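Local coordinates for iron-sulfur cluster co-chaperone protein HscB (Homo sapiens, PDB 3BVO), which acts as a co-chaperone in mitochondrial iron-sulfur cluster assembly, working with ISCU and HSPA9 in an iron-sulfur transfer complex, at residues R43-S47 with Y112-L116; F46-D50 with R65-L69; Q70-P75 with S89-S93. All coordinates share one frame; numbering follows the deposited sequence.

How the contacts relate
All three contacts lie in the J-domain, and each mixes buried with more exposed residues. Contact 1 sits nearest the centre of the chain and contact 3 farthest from it. Contacts 1 and 2 share helix 45-48: contact 1 ties its start to helix 106-116, and contact 2 sets its end against helix 59-73. Contact 3 follows the same helix 59-73 to its end and joins it to helix 83-104. Contact 1 is aromatic, with one tyrosine hydroxyl at its polar edge. Contact 2 rests on a buried arginine lying along a helix end. Contact 3 is the most polar of the three, with two serine hydroxyl bonds to the end of helix 59-73, next to the HPD motif.

Contact 1: residues R43-S47 with Y112-L116; sequences RDYFS and YLLKL
Phe46 meets Tyr112 and Leu113 at the apolar centre of this contact. Here the short first helix of the J-domain, 45-48, packs on its last helix, 106-116. The Phe46 ring slides past the Tyr112 side chain in the opposite direction, and CE2 of Phe46 lies 3.8 Å from CD2 of Tyr112, near the plane of the tyrosine ring. The same CE2 is 3.5 Å from Leu113 CD1. Leu116 CD1 touches the Phe46 ring at its edge, in plane. Leu103 of helix 83-104 also packs on Phe46.

Tyr112 is held between two residues. Leu116 CG of its own helix covers one face, and Tyr45 CD2 lies over the opposite face, toward the rim. The two tyrosine rings form an offset stack, with centroids 4.6 Å apart. CG of Tyr112 stands anti to its own backbone N (chi1 -177°), which sends the ring out across the gap to Tyr45. Tyr45 also packs on Asp98, Ala99 and Thr102 of helix 83-104.

The phenol oxygen marks the step to polar chemistry. Tyr112 OH accepts from Tyr45 N at 3.1 Å, with an N-H...O angle of 158°. This uses a backbone N-H at the first turn of helix 45-48, where no earlier helical carbonyl is available. Asp44 is the N-cap of that helix. Its CB lies 3.5 Å from Tyr112 OH, and its OD2 forms a salt bridge with Arg53. The capping bond itself runs from Ser47 N to Asp44 OD1 at 2.8 Å, and it meets the oxygen on the syn side, 34° out of the carboxylate plane.

Contact 2: residues F46-D50 with R65-L69; sequences FSLMD and RYQQL
Arg65 lies against the end of helix 45-48, touching Met49 and Asp50 along most of its length. Its CG is 4.0 Å from SE of Met49, a selenomethionine. Its CD lies 3.5 Å from both Met49 O and Asp50 CB. Bends at chi2 (95°) and chi3 turn the guanidinium group along the helix end, with Met49 C at its edge, in plane. The Asp50 carboxylate does not pair with it: OD1 is 4.7 Å from Arg65 NH2. The charge is instead met by Asp26, which forms a salt bridge with NH1.

Tyr66 comes next and adds little here beyond its backbone N, near Met49 SE. Its ring turns to helix 83-104, stacking with Tyr100 while its OH bonds to Asn97.

Leu69, one turn after Arg65, supplies the apolar packing. Its CD1 is 4.2 Å from both Leu48 CD1 and Met49 CE, and it also sits 3.7 Å above the centre of the Arg65 guanidinium plane.

The helix end that receives these side chains is a Schellman motif. Asp50, with positive phi, is its C-prime residue, and the motif closes the first helix of the J-domain.

Contact 3: residues Q70-P75 with S89-S93; sequences QRLVHP and SEKHS
Ser93 of helix 83-104 meets Gln70 and Pro75 from its CB outward. CB is 3.6 Å from Gln70 OE1 and 4.0 Å from Pro75 CD. The next atom, OG, is the tip. With OG anti to the backbone N (chi1 -155°), the hydroxyl is turned to the Gln70 amide. OG donates to Gln70 OE1 at 2.6 Å, from above the amide carbonyl plane (44° out of it). It also touches His74 CD2, at 3.7 Å, and Pro75 CD.

One turn earlier, Ser89 makes a second hydroxyl bond. Its OG donates to Val73 O at 2.7 Å, tilted 30° from the carbonyl plane. This carbonyl belongs to the last residue of helix 59-73, so the bond fixes the helix end on helix 83-104. The same OG lies beside Pro75 CA, at 3.1 Å.

Between the two serines, Val73 supplies the apolar packing. Its CB is 3.7 Å from His92 CB, and the two side chains cross at about a right angle. His92 NE2 bonds to Gln37 O, in a loop whose Leu36 and Pro39 also touch the His92 side chain.

Pro75 CD lies over one face of the His74 ring. With Asp76 these two residues form the HPD motif of J-domains, the signature by which such co-chaperones stimulate their Hsp70 partner, here probably HSPA9.

Contact 1: residues R43-S47 with Y112-L116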
ATOM      1  N   ARG A  43       5.745  13.172   6.294  1.00 68.98           N
ATOM      2  CA  ARG A  43       4.861  12.270   7.018  1.00 69.08           C
ATOM      3  C   ARG A  43       4.621  10.994   6.231  1.00 70.60           C
ATOM      4  O   ARG A  43       4.096  11.044   5.111  1.00 70.79           O
ATOM      5  CB  ARG A  43       3.530  12.953   7.301  1.00 68.70           C
ATOM      6  CG  ARG A  43       2.631  12.140   8.197  1.00 74.19           C
ATOM      7  CD  ARG A  43       1.480  12.953   8.750  1.00 78.86           C
ATOM      8  NE  ARG A  43       0.721  12.180   9.732  1.00 83.75           N
ATOM      9  CZ  ARG A  43      -0.389  12.598  10.338  1.00 87.56           C
ATOM     10  NH1 ARG A  43      -1.005  11.805  11.214  1.00 85.39           N
ATOM     11  NH2 ARG A  43      -0.889  13.803  10.066  1.00 87.39           N
ATOM     12  N   ASP A  44       5.001   9.852   6.811  1.00 70.96           N
ATOM     13  CA  ASP A  44       4.820   8.574   6.134  1.00 70.64           C
ATOM     14  C   ASP A  44       3.348   8.150   6.177  1.00 72.38           C
ATOM     15  O   ASP A  44       2.532   8.747   6.898  1.00 73.40           O
ATOM     16  CB  ASP A  44       5.758   7.500   6.709  1.00 69.99           C
ATOM     17  CG  ASP A  44       5.240   6.874   8.011  1.00 74.92           C
ATOM     18  OD1 ASP A  44       4.052   6.472   8.068  1.00 74.34           O
ATOM     19  OD2 ASP A  44       6.040   6.740   8.974  1.00 77.57           O
ATOM     20  N   TYR A  45       3.009   7.114   5.416  1.00 72.43           N
ATOM     21  CA  TYR A  45       1.638   6.636   5.337  1.00 71.48           C
ATOM     22  C   TYR A  45       1.104   6.012   6.637  1.00 70.58           C
ATOM     23  O   TYR A  45      -0.067   6.181   6.969  1.00 70.99           O
ATOM     24  CB  TYR A  45       1.495   5.652   4.178  1.00 72.05           C
ATOM     25  CG  TYR A  45       1.559   6.257   2.781  1.00 74.36           C
ATOM     26  CD1 TYR A  45       1.230   7.594   2.546  1.00 73.33           C
ATOM     27  CD2 TYR A  45       1.898   5.467   1.689  1.00 73.67           C
ATOM     28  CE1 TYR A  45       1.260   8.115   1.275  1.00 68.07           C
ATOM     29  CE2 TYR A  45       1.936   5.978   0.427  1.00 74.12           C
ATOM     30  CZ  TYR A  45       1.618   7.299   0.214  1.00 73.96           C
ATOM     31  OH  TYR A  45       1.664   7.797  -1.072  1.00 73.93           O
ATOM     32  N   PHE A  46       1.946   5.299   7.374  1.00 69.35           N
ATOM     33  CA  PHE A  46       1.493   4.685   8.613  1.00 69.28           C
ATOM     34  C   PHE A  46       1.070   5.743   9.622  1.00 68.43           C
ATOM     35  O   PHE A  46       0.100   5.567  10.368  1.00 67.79           O
ATOM     36  CB  PHE A  46       2.579   3.782   9.190  1.00 70.25           C
ATOM     37  CG  PHE A  46       2.826   2.550   8.370  1.00 74.11           C
ATOM     38  CD1 PHE A  46       1.976   1.446   8.479  1.00 71.31           C
ATOM     39  CD2 PHE A  46       3.895   2.495   7.479  1.00 67.82           C
ATOM     40  CE1 PHE A  46       2.185   0.313   7.714  1.00 70.17           C
ATOM     41  CE2 PHE A  46       4.108   1.363   6.710  1.00 69.92           C
ATOM     42  CZ  PHE A  46       3.252   0.271   6.820  1.00 71.25           C
ATOM     43  N   SER A  47       1.809   6.847   9.630  1.00 67.88           N
ATOM     44  CA  SER A  47       1.514   7.965  10.504  1.00 67.21           C
ATOM     45  C   SER A  47       0.210   8.615  10.078  1.00 66.74           C
ATOM     46  O   SER A  47      -0.678   8.858  10.908  1.00 66.13           O
ATOM     47  CB  SER A  47       2.655   8.983  10.472  1.00 67.06           C
ATOM     48  OG  SER A  47       2.237  10.222  11.020  1.00 64.93           O
ATOM     49  N   TYR A 112       6.058  -0.859   0.518  1.00 72.00           N
ATOM     50  CA  TYR A 112       6.170   0.470   1.115  1.00 71.34           C
ATOM     51  C   TYR A 112       6.954   0.408   2.409  1.00 70.88           C
ATOM     52  O   TYR A 112       7.751   1.293   2.718  1.00 70.55           O
ATOM     53  CB  TYR A 112       4.806   1.104   1.361  1.00 71.33           C
ATOM     54  CG  TYR A 112       4.903   2.513   1.907  1.00 70.87           C
ATOM     55  CD1 TYR A 112       5.419   3.552   1.121  1.00 65.40           C
ATOM     56  CD2 TYR A 112       4.488   2.806   3.207  1.00 70.87           C
ATOM     57  CE1 TYR A 112       5.509   4.832   1.608  1.00 69.18           C
ATOM     58  CE2 TYR A 112       4.589   4.098   3.719  1.00 72.89           C
ATOM     59  CZ  TYR A 112       5.096   5.104   2.909  1.00 74.43           C
ATOM     60  OH  TYR A 112       5.192   6.385   3.389  1.00 73.96           O
ATOM     61  N   LEU A 113       6.740  -0.663   3.154  1.00 71.12           N
ATOM     62  CA  LEU A 113       7.451  -0.840   4.399  1.00 71.70           C
ATOM     63  C   LEU A 113       8.967  -0.912   4.182  1.00 71.52           C
ATOM     64  O   LEU A 113       9.734  -0.439   5.023  1.00 71.71           O
ATOM     65  CB  LEU A 113       6.925  -2.072   5.115  1.00 72.01           C
ATOM     66  CG  LEU A 113       7.203  -2.187   6.604  1.00 71.24           C
ATOM     67  CD1 LEU A 113       6.585  -1.043   7.344  1.00 74.40           C
ATOM     68  CD2 LEU A 113       6.619  -3.482   7.080  1.00 71.55           C
ATOM     69  N   LEU A 114       9.379  -1.480   3.049  1.00 70.97           N
ATOM     70  CA  LEU A 114      10.784  -1.584   2.680  1.00 70.83           C
ATOM     71  C   LEU A 114      11.378  -0.238   2.287  1.00 71.42           C
ATOM     72  O   LEU A 114      12.549   0.038   2.560  1.00 71.05           O
ATOM     73  CB  LEU A 114      10.948  -2.522   1.493  1.00 70.72           C
ATOM     74  CG  LEU A 114      10.721  -4.017   1.600  1.00 69.23           C
ATOM     75  CD1 LEU A 114      10.953  -4.632   0.241  1.00 64.29           C
ATOM     76  CD2 LEU A 114      11.681  -4.612   2.611  1.00 73.19           C
ATOM     77  N   LYS A 115      10.585   0.590   1.615  1.00 71.97           N
ATOM     78  CA  LYS A 115      11.094   1.883   1.168  1.00 72.46           C
ATOM     79  C   LYS A 115      11.520   2.727   2.357  1.00 71.88           C
ATOM     80  O   LYS A 115      12.639   3.245   2.369  1.00 71.43           O
ATOM     81  CB  LYS A 115      10.084   2.627   0.295  1.00 72.45           C
ATOM     82  CG  LYS A 115      10.314   2.418  -1.182  1.00 77.03           C
ATOM     83  CD  LYS A 115       9.234   3.044  -2.055  1.00 79.52           C
ATOM     84  CE  LYS A 115       8.044   2.091  -2.227  1.00 90.69           C
ATOM     85  NZ  LYS A 115       7.006   2.598  -3.190  1.00 94.05           N
ATOM     86  N   LEU A 116      10.646   2.833   3.364  1.00 70.98           N
ATOM     87  CA  LEU A 116      10.967   3.561   4.603  1.00 70.24           C
ATOM     88  C   LEU A 116      12.219   3.010   5.261  1.00 69.60           C
ATOM     89  O   LEU A 116      13.038   3.766   5.808  1.00 69.88           O
ATOM     90  CB  LEU A 116       9.813   3.531   5.604  1.00 69.37           C
ATOM     91  CG  LEU A 116       8.441   3.906   5.045  1.00 73.42           C
ATOM     92  CD1 LEU A 116       7.374   3.795   6.125  1.00 75.02           C
ATOM     93  CD2 LEU A 116       8.445   5.291   4.416  1.00 69.64           C
TER

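Contact 2: residues F46-D50 with R65-L69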
ATOM      1  N   PHE A  46       1.946   5.299   7.374  1.00 69.35           N
ATOM      2  CA  PHE A  46       1.493   4.685   8.613  1.00 69.28           C
ATOM      3  C   PHE A  46       1.070   5.743   9.622  1.00 68.43           C
ATOM      4  O   PHE A  46       0.100   5.567  10.368  1.00 67.79           O
ATOM      5  CB  PHE A  46       2.579   3.782   9.190  1.00 70.25           C
ATOM      6  CG  PHE A  46       2.826   2.550   8.370  1.00 74.11           C
ATOM      7  CD1 PHE A  46       1.976   1.446   8.479  1.00 71.31           C
ATOM      8  CD2 PHE A  46       3.895   2.495   7.479  1.00 67.82           C
ATOM      9  CE1 PHE A  46       2.185   0.313   7.714  1.00 70.17           C
ATOM     10  CE2 PHE A  46       4.108   1.363   6.710  1.00 69.92           C
ATOM     11  CZ  PHE A  46       3.252   0.271   6.820  1.00 71.25           C
ATOM     12  N   SER A  47       1.809   6.847   9.630  1.00 67.88           N
ATOM     13  CA  SER A  47       1.514   7.965  10.504  1.00 67.21           C
ATOM     14  C   SER A  47       0.210   8.615  10.078  1.00 66.74           C
ATOM     15  O   SER A  47      -0.678   8.858  10.908  1.00 66.13           O
ATOM     16  CB  SER A  47       2.655   8.983  10.472  1.00 67.06           C
ATOM     17  OG  SER A  47       2.237  10.222  11.020  1.00 64.93           O
ATOM     18  N   LEU A  48       0.098   8.882   8.779  1.00 66.60           N
ATOM     19  CA  LEU A  48      -1.083   9.539   8.233  1.00 67.59           C
ATOM     20  C   LEU A  48      -2.310   8.690   8.461  1.00 68.68           C
ATOM     21  O   LEU A  48      -3.389   9.210   8.629  1.00 69.32           O
ATOM     22  CB  LEU A  48      -0.919   9.850   6.737  1.00 67.93           C
ATOM     23  CG  LEU A  48      -2.084  10.515   5.987  1.00 65.24           C
ATOM     24  CD1 LEU A  48      -2.359  11.892   6.504  1.00 65.23           C
ATOM     25  CD2 LEU A  48      -1.824  10.577   4.508  1.00 66.63           C
HETATM   26  N   MSE A  49      -2.141   7.379   8.481  1.00 70.52           N
HETATM   27  CA  MSE A  49      -3.266   6.496   8.699  1.00 72.93           C
HETATM   28  C   MSE A  49      -3.377   6.105  10.153  1.00 73.94           C
HETATM   29  O   MSE A  49      -4.179   5.241  10.508  1.00 75.08           O
HETATM   30  CB  MSE A  49      -3.160   5.276   7.797  1.00 74.78           C
HETATM   31  CG  MSE A  49      -3.468   5.606   6.330  1.00 82.36           C
HETATM   32 SE   MSE A  49      -5.336   6.194   6.072  1.00 96.88          SE
HETATM   33  CE  MSE A  49      -4.974   7.687   4.896  1.00 83.34           C
ATOM     34  N   ASP A  50      -2.571   6.765  10.988  1.00 74.23           N
ATOM     35  CA  ASP A  50      -2.566   6.583  12.441  1.00 73.35           C
ATOM     36  C   ASP A  50      -2.410   5.133  12.903  1.00 72.83           C
ATOM     37  O   ASP A  50      -3.297   4.592  13.565  1.00 72.34           O
ATOM     38  CB  ASP A  50      -3.820   7.196  13.063  1.00 72.94           C
ATOM     39  CG  ASP A  50      -3.754   7.225  14.560  1.00 75.48           C
ATOM     40  OD1 ASP A  50      -2.699   7.640  15.085  1.00 75.52           O
ATOM     41  OD2 ASP A  50      -4.743   6.819  15.207  1.00 78.92           O
ATOM     42  N   ARG A  65     -10.209   5.412   9.671  1.00 67.26           N
ATOM     43  CA  ARG A  65      -9.333   6.573   9.561  1.00 66.30           C
ATOM     44  C   ARG A  65      -9.591   7.231   8.231  1.00 66.79           C
ATOM     45  O   ARG A  65      -9.828   8.436   8.169  1.00 67.14           O
ATOM     46  CB  ARG A  65      -7.858   6.184   9.621  1.00 66.21           C
ATOM     47  CG  ARG A  65      -6.901   7.382   9.513  1.00 67.35           C
ATOM     48  CD  ARG A  65      -6.510   7.850  10.903  1.00 72.88           C
ATOM     49  NE  ARG A  65      -6.448   9.302  11.103  1.00 68.47           N
ATOM     50  CZ  ARG A  65      -5.330  10.017  11.188  1.00 66.72           C
ATOM     51  NH1 ARG A  65      -5.400  11.310  11.404  1.00 67.66           N
ATOM     52  NH2 ARG A  65      -4.138   9.461  11.055  1.00 75.40           N
ATOM     53  N   TYR A  66      -9.541   6.429   7.168  1.00 67.04           N
ATOM     54  CA  TYR A  66      -9.763   6.921   5.814  1.00 67.07           C
ATOM     55  C   TYR A  66     -10.979   7.846   5.757  1.00 67.64           C
ATOM     56  O   TYR A  66     -10.945   8.896   5.110  1.00 67.03           O
ATOM     57  CB  TYR A  66      -9.933   5.764   4.817  1.00 66.33           C
ATOM     58  CG  TYR A  66     -10.228   6.257   3.420  1.00 65.68           C
ATOM     59  CD1 TYR A  66      -9.218   6.836   2.637  1.00 68.24           C
ATOM     60  CD2 TYR A  66     -11.516   6.197   2.893  1.00 61.75           C
ATOM     61  CE1 TYR A  66      -9.484   7.320   1.355  1.00 65.39           C
ATOM     62  CE2 TYR A  66     -11.794   6.683   1.612  1.00 60.45           C
ATOM     63  CZ  TYR A  66     -10.775   7.236   0.851  1.00 63.03           C
ATOM     64  OH  TYR A  66     -11.038   7.706  -0.410  1.00 65.14           O
ATOM     65  N   GLN A  67     -12.044   7.456   6.448  1.00 68.66           N
ATOM     66  CA  GLN A  67     -13.246   8.278   6.509  1.00 70.49           C
ATOM     67  C   GLN A  67     -13.069   9.556   7.334  1.00 71.59           C
ATOM     68  O   GLN A  67     -13.359  10.642   6.842  1.00 72.00           O
ATOM     69  CB  GLN A  67     -14.427   7.463   7.012  1.00 70.68           C
ATOM     70  CG  GLN A  67     -14.804   6.327   6.088  1.00 73.41           C
ATOM     71  CD  GLN A  67     -15.526   5.239   6.826  1.00 81.13           C
ATOM     72  OE1 GLN A  67     -16.359   5.514   7.688  1.00 85.93           O
ATOM     73  NE2 GLN A  67     -15.201   3.990   6.511  1.00 83.70           N
ATOM     74  N   GLN A  68     -12.596   9.432   8.575  1.00 72.52           N
ATOM     75  CA  GLN A  68     -12.347  10.604   9.419  1.00 73.98           C
ATOM     76  C   GLN A  68     -11.653  11.696   8.613  1.00 74.30           C
ATOM     77  O   GLN A  68     -12.089  12.852   8.606  1.00 73.83           O
ATOM     78  CB  GLN A  68     -11.468  10.257  10.626  1.00 73.57           C
ATOM     79  CG  GLN A  68     -12.094   9.350  11.669  1.00 77.30           C
ATOM     80  CD  GLN A  68     -11.079   8.837  12.692  1.00 75.71           C
ATOM     81  OE1 GLN A  68      -9.861   9.025  12.547  1.00 78.80           O
ATOM     82  NE2 GLN A  68     -11.585   8.181  13.733  1.00 81.01           N
ATOM     83  N   LEU A  69     -10.572  11.316   7.935  1.00 74.80           N
ATOM     84  CA  LEU A  69      -9.744  12.279   7.235  1.00 75.74           C
ATOM     85  C   LEU A  69     -10.475  12.828   6.031  1.00 76.88           C
ATOM     86  O   LEU A  69     -10.407  14.034   5.752  1.00 77.56           O
ATOM     87  CB  LEU A  69      -8.388  11.680   6.842  1.00 74.93           C
ATOM     88  CG  LEU A  69      -7.552  11.201   8.029  1.00 74.15           C
ATOM     89  CD1 LEU A  69      -6.200  10.676   7.575  1.00 72.56           C
ATOM     90  CD2 LEU A  69      -7.384  12.318   9.052  1.00 68.86           C
TER

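Contact 3: residues Q70-P75 with S89-S93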
ATOM      1  N   GLN A  70     -11.199  11.955   5.337  1.00 77.20           N
ATOM      2  CA  GLN A  70     -11.883  12.368   4.121  1.00 78.24           C
ATOM      3  C   GLN A  70     -13.053  13.295   4.456  1.00 78.93           C
ATOM      4  O   GLN A  70     -13.521  14.060   3.614  1.00 79.41           O
ATOM      5  CB  GLN A  70     -12.311  11.161   3.281  1.00 77.92           C
ATOM      6  CG  GLN A  70     -12.145  11.359   1.767  1.00 79.30           C
ATOM      7  CD  GLN A  70     -10.824  12.042   1.366  1.00 83.91           C
ATOM      8  OE1 GLN A  70     -10.683  13.261   1.491  1.00 87.07           O
ATOM      9  NE2 GLN A  70      -9.871  11.259   0.853  1.00 81.38           N
ATOM     10  N   ARG A  71     -13.485  13.240   5.711  1.00 79.19           N
ATOM     11  CA  ARG A  71     -14.473  14.161   6.243  1.00 79.40           C
ATOM     12  C   ARG A  71     -13.851  15.559   6.387  1.00 78.41           C
ATOM     13  O   ARG A  71     -14.548  16.568   6.294  1.00 79.05           O
ATOM     14  CB  ARG A  71     -14.980  13.641   7.595  1.00 78.99           C
ATOM     15  CG  ARG A  71     -16.377  14.109   7.985  1.00 82.10           C
ATOM     16  CD  ARG A  71     -16.855  13.491   9.314  1.00 81.23           C
ATOM     17  NE  ARG A  71     -17.284  12.093   9.177  1.00 92.11           N
ATOM     18  CZ  ARG A  71     -16.665  11.037   9.715  1.00 93.87           C
ATOM     19  NH1 ARG A  71     -17.150   9.820   9.505  1.00 94.78           N
ATOM     20  NH2 ARG A  71     -15.572  11.184  10.464  1.00 93.47           N
ATOM     21  N   LEU A  72     -12.536  15.610   6.583  1.00 77.11           N
ATOM     22  CA  LEU A  72     -11.841  16.857   6.894  1.00 75.14           C
ATOM     23  C   LEU A  72     -11.279  17.549   5.676  1.00 74.59           C
ATOM     24  O   LEU A  72     -11.299  18.771   5.605  1.00 74.94           O
ATOM     25  CB  LEU A  72     -10.701  16.608   7.884  1.00 74.41           C
ATOM     26  CG  LEU A  72     -11.073  16.170   9.300  1.00 70.35           C
ATOM     27  CD1 LEU A  72      -9.851  15.631  10.021  1.00 64.90           C
ATOM     28  CD2 LEU A  72     -11.717  17.313  10.079  1.00 66.18           C
ATOM     29  N   VAL A  73     -10.768  16.780   4.722  1.00 74.04           N
ATOM     30  CA  VAL A  73     -10.000  17.366   3.616  1.00 73.92           C
ATOM     31  C   VAL A  73     -10.587  17.247   2.201  1.00 74.62           C
ATOM     32  O   VAL A  73     -10.068  17.860   1.266  1.00 74.49           O
ATOM     33  CB  VAL A  73      -8.547  16.843   3.587  1.00 73.08           C
ATOM     34  CG1 VAL A  73      -7.836  17.179   4.881  1.00 72.99           C
ATOM     35  CG2 VAL A  73      -8.512  15.349   3.301  1.00 70.75           C
ATOM     36  N   HIS A  74     -11.656  16.471   2.041  1.00 75.22           N
ATOM     37  CA  HIS A  74     -12.241  16.248   0.718  1.00 75.89           C
ATOM     38  C   HIS A  74     -12.724  17.533   0.030  1.00 75.61           C
ATOM     39  O   HIS A  74     -13.424  18.338   0.646  1.00 75.67           O
ATOM     40  CB  HIS A  74     -13.377  15.224   0.774  1.00 76.05           C
ATOM     41  CG  HIS A  74     -13.758  14.689  -0.572  1.00 79.16           C
ATOM     42  ND1 HIS A  74     -14.745  15.259  -1.348  1.00 79.22           N
ATOM     43  CD2 HIS A  74     -13.259  13.658  -1.296  1.00 78.50           C
ATOM     44  CE1 HIS A  74     -14.850  14.590  -2.482  1.00 79.37           C
ATOM     45  NE2 HIS A  74     -13.960  13.612  -2.475  1.00 77.68           N
ATOM     46  N   PRO A  75     -12.366  17.714  -1.259  1.00 75.45           N
ATOM     47  CA  PRO A  75     -12.590  18.979  -1.968  1.00 76.14           C
ATOM     48  C   PRO A  75     -14.032  19.499  -1.963  1.00 76.32           C
ATOM     49  O   PRO A  75     -14.238  20.706  -2.142  1.00 76.10           O
ATOM     50  CB  PRO A  75     -12.126  18.666  -3.392  1.00 76.09           C
ATOM     51  CG  PRO A  75     -11.140  17.583  -3.217  1.00 76.72           C
ATOM     52  CD  PRO A  75     -11.709  16.730  -2.137  1.00 75.09           C
ATOM     53  N   SER A  89      -6.621  21.175  -0.075  1.00 68.14           N
ATOM     54  CA  SER A  89      -7.696  20.193   0.112  1.00 68.47           C
ATOM     55  C   SER A  89      -7.567  19.056  -0.892  1.00 68.84           C
ATOM     56  O   SER A  89      -7.719  17.893  -0.538  1.00 68.77           O
ATOM     57  CB  SER A  89      -9.061  20.875  -0.011  1.00 68.78           C
ATOM     58  OG  SER A  89     -10.073  19.977  -0.417  1.00 66.23           O
ATOM     59  N   GLU A  90      -7.277  19.415  -2.141  1.00 69.52           N
ATOM     60  CA  GLU A  90      -6.990  18.460  -3.205  1.00 70.08           C
ATOM     61  C   GLU A  90      -5.687  17.693  -2.920  1.00 70.45           C
ATOM     62  O   GLU A  90      -5.643  16.458  -3.030  1.00 71.07           O
ATOM     63  CB  GLU A  90      -6.941  19.190  -4.558  1.00 70.22           C
ATOM     64  CG  GLU A  90      -6.233  18.465  -5.692  1.00 75.50           C
ATOM     65  CD  GLU A  90      -7.124  17.479  -6.405  1.00 82.98           C
ATOM     66  OE1 GLU A  90      -7.433  16.417  -5.825  1.00 87.33           O
ATOM     67  OE2 GLU A  90      -7.506  17.760  -7.559  1.00 88.10           O
ATOM     68  N   LYS A  91      -4.632  18.408  -2.536  1.00 69.58           N
ATOM     69  CA  LYS A  91      -3.368  17.733  -2.244  1.00 69.54           C
ATOM     70  C   LYS A  91      -3.535  16.672  -1.152  1.00 69.92           C
ATOM     71  O   LYS A  91      -3.316  15.492  -1.425  1.00 70.31           O
ATOM     72  CB  LYS A  91      -2.244  18.730  -1.949  1.00 69.05           C
ATOM     73  CG  LYS A  91      -1.814  19.491  -3.197  1.00 70.16           C
ATOM     74  CD  LYS A  91      -0.562  20.343  -3.025  1.00 70.42           C
ATOM     75  CE  LYS A  91      -0.170  20.974  -4.373  1.00 76.61           C
ATOM     76  NZ  LYS A  91       1.178  21.611  -4.351  1.00 80.85           N
ATOM     77  N   HIS A  92      -3.954  17.091   0.049  1.00 69.96           N
ATOM     78  CA  HIS A  92      -4.283  16.198   1.170  1.00 69.10           C
ATOM     79  C   HIS A  92      -5.100  14.973   0.735  1.00 69.61           C
ATOM     80  O   HIS A  92      -4.678  13.831   0.962  1.00 69.94           O
ATOM     81  CB  HIS A  92      -5.097  16.942   2.231  1.00 68.98           C
ATOM     82  CG  HIS A  92      -4.279  17.730   3.204  1.00 70.17           C
ATOM     83  ND1 HIS A  92      -3.531  17.139   4.199  1.00 76.14           N
ATOM     84  CD2 HIS A  92      -4.125  19.064   3.362  1.00 72.36           C
ATOM     85  CE1 HIS A  92      -2.931  18.074   4.914  1.00 70.73           C
ATOM     86  NE2 HIS A  92      -3.271  19.250   4.423  1.00 75.31           N
ATOM     87  N   SER A  93      -6.259  15.219   0.112  1.00 68.95           N
ATOM     88  CA  SER A  93      -7.208  14.155  -0.276  1.00 68.68           C
ATOM     89  C   SER A  93      -6.591  13.085  -1.190  1.00 69.22           C
ATOM     90  O   SER A  93      -6.866  11.883  -1.032  1.00 69.51           O
ATOM     91  CB  SER A  93      -8.445  14.758  -0.935  1.00 68.37           C
ATOM     92  OG  SER A  93      -9.559  13.898  -0.797  1.00 67.78           O
TER